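Local coordinates for RagB/SusD family nutrient uptake outer membrane protein (Bacteroides thetaiotaomicron, PDB 7KV2), which probably binds beta-glucans at the bacterial cell surface as a SusD-family outer membrane protein, helping the gut bacterium capture these glycans for uptake, at residues M98-W112 with R485-P499. Residues are numbered along the deposited sequence; the frame is centred on the assembly and turned at random.
Sequences MNFEAIPTNMIYGLW and RTNSWSSSKKYLPIP. With EDO (1,2-ethanediol), chain D.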
loop_
_atom_site.group_PDB
_atom_site.type_symbol
_atom_site.label_atom_id
_atom_site.label_comp_id
_atom_site.label_asym_id
_atom_site.label_seq_id
_atom_site.Cartn_x
_atom_site.Cartn_y
_atom_site.Cartn_z
ATOM N N MET A 98 15.841 -4.164 3.378
ATOM C CA MET A 98 15.343 -4.810 4.608
ATOM C C MET A 98 16.415 -4.698 5.706
ATOM O O MET A 98 16.050 -4.474 6.866
ATOM C CB MET A 98 14.989 -6.274 4.327
ATOM C CG MET A 98 14.677 -7.069 5.562
ATOM S SD MET A 98 16.130 -7.874 6.284
ATOM C CE MET A 98 15.433 -9.227 7.224
ATOM N N ASN A 99 17.681 -4.856 5.333
ATOM C CA ASN A 99 18.822 -4.821 6.283
ATOM C C ASN A 99 19.451 -3.418 6.357
ATOM O O ASN A 99 20.584 -3.317 6.858
ATOM C CB ASN A 99 19.822 -5.915 5.897
ATOM C CG ASN A 99 20.766 -6.246 7.026
ATOM O OD1 ASN A 99 20.381 -6.146 8.189
ATOM N ND2 ASN A 99 22.001 -6.602 6.676
ATOM N N PHE A 100 18.756 -2.379 5.909
ATOM C CA PHE A 100 19.160 -0.945 6.013
ATOM C C PHE A 100 20.567 -0.743 5.404
ATOM O O PHE A 100 21.326 0.072 5.966
ATOM C CB PHE A 100 19.087 -0.479 7.475
ATOM C CG PHE A 100 17.801 -0.876 8.154
ATOM C CD1 PHE A 100 16.582 -0.633 7.527
ATOM C CD2 PHE A 100 17.795 -1.531 9.368
ATOM C CE1 PHE A 100 15.391 -1.040 8.111
ATOM C CE2 PHE A 100 16.603 -1.941 9.954
ATOM C CZ PHE A 100 15.405 -1.700 9.322
ATOM N N GLU A 101 20.868 -1.417 4.297
ATOM C CA GLU A 101 22.177 -1.340 3.579
ATOM C C GLU A 101 21.936 -1.155 2.065
ATOM O O GLU A 101 22.734 -1.651 1.240
ATOM C CB GLU A 101 23.000 -2.575 3.961
ATOM C CG GLU A 101 22.432 -3.907 3.520
ATOM C CD GLU A 101 23.366 -5.085 3.734
ATOM O OE1 GLU A 101 24.579 -4.899 3.498
ATOM O OE2 GLU A 101 22.898 -6.189 4.082
ATOM N N ALA A 102 20.815 -0.541 1.682
ATOM C CA ALA A 102 20.541 -0.161 0.282
ATOM C C ALA A 102 21.723 0.687 -0.212
ATOM O O ALA A 102 22.213 1.485 0.589
ATOM C CB ALA A 102 19.279 0.646 0.213
ATOM N N ILE A 103 22.137 0.479 -1.453
ATOM C CA ILE A 103 23.148 1.314 -2.160
ATOM C C ILE A 103 22.559 1.798 -3.476
ATOM O O ILE A 103 21.800 1.076 -4.154
ATOM C CB ILE A 103 24.458 0.519 -2.341
ATOM C CG1 ILE A 103 24.233 -0.761 -3.155
ATOM C CG2 ILE A 103 25.033 0.256 -0.962
ATOM C CD1 ILE A 103 25.478 -1.457 -3.690
ATOM N N PRO A 104 22.939 3.042 -3.857
ATOM C CA PRO A 104 22.413 3.711 -5.047
ATOM C C PRO A 104 22.488 2.909 -6.348
ATOM O O PRO A 104 21.643 3.105 -7.180
ATOM C CB PRO A 104 23.341 4.944 -5.210
ATOM C CG PRO A 104 23.904 5.225 -3.824
ATOM C CD PRO A 104 23.866 3.897 -3.095
ATOM N N THR A 105 23.519 2.078 -6.513
ATOM C CA THR A 105 23.736 1.220 -7.697
ATOM C C THR A 105 23.057 -0.158 -7.560
ATOM O O THR A 105 23.268 -0.974 -8.451
ATOM C CB THR A 105 25.246 1.070 -7.962
ATOM O OG1 THR A 105 25.822 0.532 -6.779
ATOM C CG2 THR A 105 25.901 2.391 -8.346
ATOM N N ASN A 106 22.304 -0.444 -6.489
ATOM C CA ASN A 106 21.582 -1.744 -6.345
ATOM C C ASN A 106 20.280 -1.446 -5.597
ATOM O O ASN A 106 20.095 -1.975 -4.483
ATOM C CB ASN A 106 22.401 -2.824 -5.628
ATOM C CG ASN A 106 22.071 -4.250 -6.033
ATOM O OD1 ASN A 106 21.168 -4.505 -6.839
ATOM N ND2 ASN A 106 22.827 -5.200 -5.492
ATOM N N MET A 107 19.480 -0.550 -6.163
ATOM C CA MET A 107 18.290 0.012 -5.485
ATOM C C MET A 107 17.057 -0.235 -6.352
ATOM O O MET A 107 17.211 -0.556 -7.531
ATOM C CB MET A 107 18.453 1.499 -5.191
ATOM C CG MET A 107 18.553 1.792 -3.701
ATOM S SD MET A 107 16.938 1.370 -2.878
ATOM C CE MET A 107 15.925 2.677 -3.547
ATOM N N ILE A 108 15.867 -0.198 -5.749
ATOM C CA ILE A 108 14.625 -0.286 -6.542
ATOM C C ILE A 108 14.514 1.023 -7.326
ATOM O O ILE A 108 14.965 2.089 -6.825
ATOM C CB ILE A 108 13.406 -0.624 -5.660
ATOM C CG1 ILE A 108 13.195 0.343 -4.504
ATOM C CG2 ILE A 108 13.564 -2.047 -5.190
ATOM C CD1 ILE A 108 11.745 0.472 -4.074
ATOM N N TYR A 109 13.987 0.920 -8.526
ATOM C CA TYR A 109 13.876 2.058 -9.477
ATOM C C TYR A 109 12.487 2.080 -10.145
ATOM O O TYR A 109 12.030 3.166 -10.538
ATOM C CB TYR A 109 15.060 1.929 -10.442
ATOM C CG TYR A 109 15.436 3.155 -11.240
ATOM C CD1 TYR A 109 14.838 4.386 -11.027
ATOM C CD2 TYR A 109 16.417 3.059 -12.216
ATOM C CE1 TYR A 109 15.186 5.490 -11.794
ATOM C CE2 TYR A 109 16.785 4.160 -12.973
ATOM C CZ TYR A 109 16.161 5.372 -12.767
ATOM O OH TYR A 109 16.515 6.483 -13.491
ATOM N N GLY A 110 11.797 0.939 -10.228
ATOM C CA GLY A 110 10.456 0.857 -10.855
ATOM C C GLY A 110 9.473 1.826 -10.213
ATOM O O GLY A 110 8.744 2.557 -10.927
ATOM N N LEU A 111 9.459 1.879 -8.893
ATOM C CA LEU A 111 8.438 2.643 -8.149
ATOM C C LEU A 111 8.662 4.128 -8.420
ATOM O O LEU A 111 7.717 4.868 -8.561
ATOM C CB LEU A 111 8.549 2.314 -6.649
ATOM C CG LEU A 111 7.637 3.118 -5.724
ATOM C CD1 LEU A 111 6.177 2.855 -6.044
ATOM C CD2 LEU A 111 7.909 2.786 -4.263
ATOM N N TRP A 112 9.923 4.548 -8.443
ATOM C CA TRP A 112 10.308 5.939 -8.782
ATOM C C TRP A 112 9.720 6.299 -10.161
ATOM O O TRP A 112 9.056 7.306 -10.274
ATOM C CB TRP A 112 11.836 6.008 -8.730
ATOM C CG TRP A 112 12.394 7.338 -9.145
ATOM C CD1 TRP A 112 12.421 7.883 -10.404
ATOM C CD2 TRP A 112 13.007 8.290 -8.272
ATOM N NE1 TRP A 112 12.999 9.131 -10.359
ATOM C CE2 TRP A 112 13.361 9.412 -9.070
ATOM C CE3 TRP A 112 13.284 8.325 -6.902
ATOM C CZ2 TRP A 112 14.003 10.523 -8.527
ATOM C CZ3 TRP A 112 13.898 9.437 -6.366
ATOM C CH2 TRP A 112 14.260 10.516 -7.180
ATOM N N ARG A 485 18.300 -9.850 9.603
ATOM C CA ARG A 485 18.638 -8.437 9.818
ATOM C C ARG A 485 19.857 -8.393 10.763
ATOM O O ARG A 485 19.778 -8.982 11.872
ATOM C CB ARG A 485 17.443 -7.698 10.392
ATOM C CG ARG A 485 17.727 -6.235 10.676
ATOM C CD ARG A 485 16.471 -5.456 11.009
ATOM N NE ARG A 485 15.689 -5.225 9.785
ATOM C CZ ARG A 485 14.356 -5.277 9.707
ATOM N NH1 ARG A 485 13.642 -5.630 10.752
ATOM N NH2 ARG A 485 13.748 -5.045 8.549
ATOM N N THR A 486 20.939 -7.752 10.320
ATOM C CA THR A 486 22.220 -7.668 11.066
ATOM C C THR A 486 22.512 -6.220 11.441
ATOM O O THR A 486 23.473 -6.014 12.204
ATOM C CB THR A 486 23.383 -8.265 10.267
ATOM O OG1 THR A 486 23.542 -7.509 9.074
ATOM C CG2 THR A 486 23.209 -9.734 9.967
ATOM N N ASN A 487 21.724 -5.263 10.934
ATOM C CA ASN A 487 21.858 -3.820 11.247
ATOM C C ASN A 487 20.678 -3.355 12.078
ATOM O O ASN A 487 19.622 -4.002 12.055
ATOM C CB ASN A 487 22.041 -2.980 9.978
ATOM C CG ASN A 487 23.316 -3.345 9.259
ATOM O OD1 ASN A 487 24.369 -3.419 9.882
ATOM N ND2 ASN A 487 23.236 -3.644 7.976
ATOM N N SER A 488 20.867 -2.267 12.821
ATOM C CA SER A 488 19.789 -1.543 13.526
ATOM C C SER A 488 19.343 -0.361 12.681
ATOM O O SER A 488 20.197 0.289 12.084
ATOM C CB SER A 488 20.208 -1.091 14.887
ATOM O OG SER A 488 20.293 -2.197 15.747
ATOM N N TRP A 489 18.052 -0.061 12.659
ATOM C CA TRP A 489 17.561 1.183 12.022
ATOM C C TRP A 489 18.122 2.399 12.774
ATOM O O TRP A 489 18.142 2.361 13.992
ATOM C CB TRP A 489 16.027 1.202 12.031
ATOM C CG TRP A 489 15.428 2.269 11.184
ATOM C CD1 TRP A 489 15.049 2.148 9.876
ATOM C CD2 TRP A 489 15.126 3.623 11.572
ATOM N NE1 TRP A 489 14.520 3.325 9.432
ATOM C CE2 TRP A 489 14.556 4.248 10.443
ATOM C CE3 TRP A 489 15.276 4.367 12.747
ATOM C CZ2 TRP A 489 14.160 5.586 10.441
ATOM C CZ3 TRP A 489 14.863 5.684 12.755
ATOM C CH2 TRP A 489 14.315 6.284 11.618
ATOM N N SER A 490 18.450 3.471 12.059
ATOM C CA SER A 490 18.805 4.785 12.655
ATOM C C SER A 490 18.241 5.865 11.758
ATOM O O SER A 490 17.911 5.559 10.600
ATOM C CB SER A 490 20.319 4.912 12.801
ATOM O OG SER A 490 20.943 4.893 11.523
ATOM N N SER A 491 18.227 7.111 12.221
ATOM C CA SER A 491 17.513 8.199 11.528
ATOM C C SER A 491 18.043 8.382 10.103
ATOM O O SER A 491 17.221 8.760 9.276
ATOM C CB SER A 491 17.506 9.475 12.348
ATOM O OG SER A 491 18.783 9.709 12.891
ATOM N N SER A 492 19.316 8.055 9.800
ATOM C CA SER A 492 19.889 8.164 8.436
ATOM C C SER A 492 19.139 7.233 7.468
ATOM O O SER A 492 19.236 7.449 6.233
ATOM C CB SER A 492 21.393 7.934 8.392
ATOM O OG SER A 492 21.759 6.556 8.372
ATOM N N LYS A 493 18.461 6.204 7.992
ATOM C CA LYS A 493 17.809 5.203 7.121
ATOM C C LYS A 493 16.390 5.638 6.758
ATOM O O LYS A 493 15.776 4.934 5.961
ATOM C CB LYS A 493 17.816 3.850 7.820
ATOM C CG LYS A 493 19.204 3.383 8.226
ATOM C CD LYS A 493 20.213 3.386 7.131
ATOM C CE LYS A 493 21.570 2.933 7.646
ATOM N NZ LYS A 493 22.465 2.658 6.517
ATOM N N LYS A 494 15.905 6.774 7.250
ATOM C CA LYS A 494 14.513 7.223 6.972
ATOM C C LYS A 494 14.251 7.390 5.456
ATOM O O LYS A 494 13.106 7.106 5.021
ATOM C CB LYS A 494 14.223 8.491 7.769
ATOM C CG LYS A 494 12.851 9.090 7.518
ATOM C CD LYS A 494 12.454 10.132 8.549
ATOM C CE LYS A 494 11.047 10.617 8.283
ATOM N NZ LYS A 494 10.639 11.709 9.196
ATOM N N TYR A 495 15.216 7.914 4.682
ATOM C CA TYR A 495 15.120 8.163 3.223
ATOM C C TYR A 495 16.108 7.249 2.502
ATOM O O TYR A 495 17.334 7.294 2.847
ATOM C CB TYR A 495 15.367 9.651 2.913
ATOM C CG TYR A 495 14.522 10.600 3.710
ATOM C CD1 TYR A 495 13.140 10.469 3.725
ATOM C CD2 TYR A 495 15.085 11.642 4.437
ATOM C CE1 TYR A 495 12.338 11.314 4.462
ATOM C CE2 TYR A 495 14.289 12.511 5.170
ATOM C CZ TYR A 495 12.912 12.365 5.163
ATOM O OH TYR A 495 12.100 13.180 5.895
ATOM N N LEU A 496 15.646 6.434 1.542
ATOM C CA LEU A 496 16.518 5.481 0.805
ATOM C C LEU A 496 17.491 6.269 -0.074
ATOM O O LEU A 496 17.190 7.394 -0.453
ATOM C CB LEU A 496 15.688 4.569 -0.094
ATOM C CG LEU A 496 14.880 3.499 0.664
ATOM C CD1 LEU A 496 13.794 2.944 -0.247
ATOM C CD2 LEU A 496 15.808 2.390 1.133
ATOM N N PRO A 497 18.619 5.662 -0.476
ATOM C CA PRO A 497 19.479 6.247 -1.502
ATOM C C PRO A 497 18.669 6.439 -2.787
ATOM O O PRO A 497 18.007 5.468 -3.222
ATOM C CB PRO A 497 20.562 5.200 -1.779
ATOM C CG PRO A 497 20.553 4.328 -0.550
ATOM C CD PRO A 497 19.120 4.361 -0.037
ATOM N N ILE A 498 18.767 7.641 -3.384
ATOM C CA ILE A 498 18.262 7.918 -4.770
ATOM C C ILE A 498 19.006 7.033 -5.763
ATOM O O ILE A 498 20.221 6.897 -5.657
ATOM C CB ILE A 498 18.370 9.423 -5.063
ATOM C CG1 ILE A 498 17.533 10.206 -4.054
ATOM C CG2 ILE A 498 17.984 9.729 -6.506
ATOM C CD1 ILE A 498 17.792 11.703 -4.029
ATOM N N PRO A 499 18.338 6.373 -6.747
ATOM C CA PRO A 499 19.032 5.557 -7.736
ATOM C C PRO A 499 20.212 6.308 -8.402
ATOM O O PRO A 499 20.059 7.503 -8.697
ATOM C CB PRO A 499 17.936 5.216 -8.760
ATOM C CG PRO A 499 16.663 5.191 -7.914
ATOM C CD PRO A 499 16.870 6.291 -6.908
HETATM C C1 EDO D . 19.307 1.593 -9.516
HETATM O O1 EDO D . 20.244 0.977 -8.717
HETATM C C2 EDO D . 19.937 2.151 -10.735
HETATM O O2 EDO D . 20.654 3.329 -10.447
#
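R485 and M98 O show how a loop from the C-terminal region can seal the end of a helix, here in the helical, tetratricopeptide-repeat-related fold of the SusD family. Helix 92-98 ends in a Schellman motif with F100, at positive phi, as its C-prime residue, and the next three carbonyl oxygens, M98 O, N99 O and F100 O, are met by R485, N487 and K493. R485 approaches M98 O side-on and gives it two bonds, from NH2 (2.9 Å) and NE (3.0 Å); the oxygen lies in the guanidinium plane, which helps fix the rotation of that group. R485 NH1 goes on to A78 O. The amide of N99 reads the opposing backbone: OD1 takes the N-H of T486 at 2.7 Å and that of N487 from the other face of its plane, while ND2 is shared between T486 OG1 and E101 OE2. In return N487 ND2 meets N99 O almost straight, at 171°. K493 reaches F100 O with NZ, which also forms a salt bridge with the C-terminal carboxylate of Y515.

With CG anti to the carbonyl carbon (chi1 -47°), the F100 ring is laid across the turn, its CZ over a face of the R485 guanidinium and the planes 14° apart. W489 turns its edge to the F100 face in a T-shaped pair, centroids 5.0 Å apart, and its NE1 is held by Y464.

Farther along, the contact becomes apolar and rich in proline. P497 packs its ring against A102 CB and P104, and the bent M107 chain carries CE to L496 CD1. Where helices 110-130 and 500-505 begin, W112 meets I498 CG2 through CH2, and P499 CB sits over the Y109 ring in a CH-pi contact, 4.0 Å from its centroid, while Y109 OH bonds to E502 OE2.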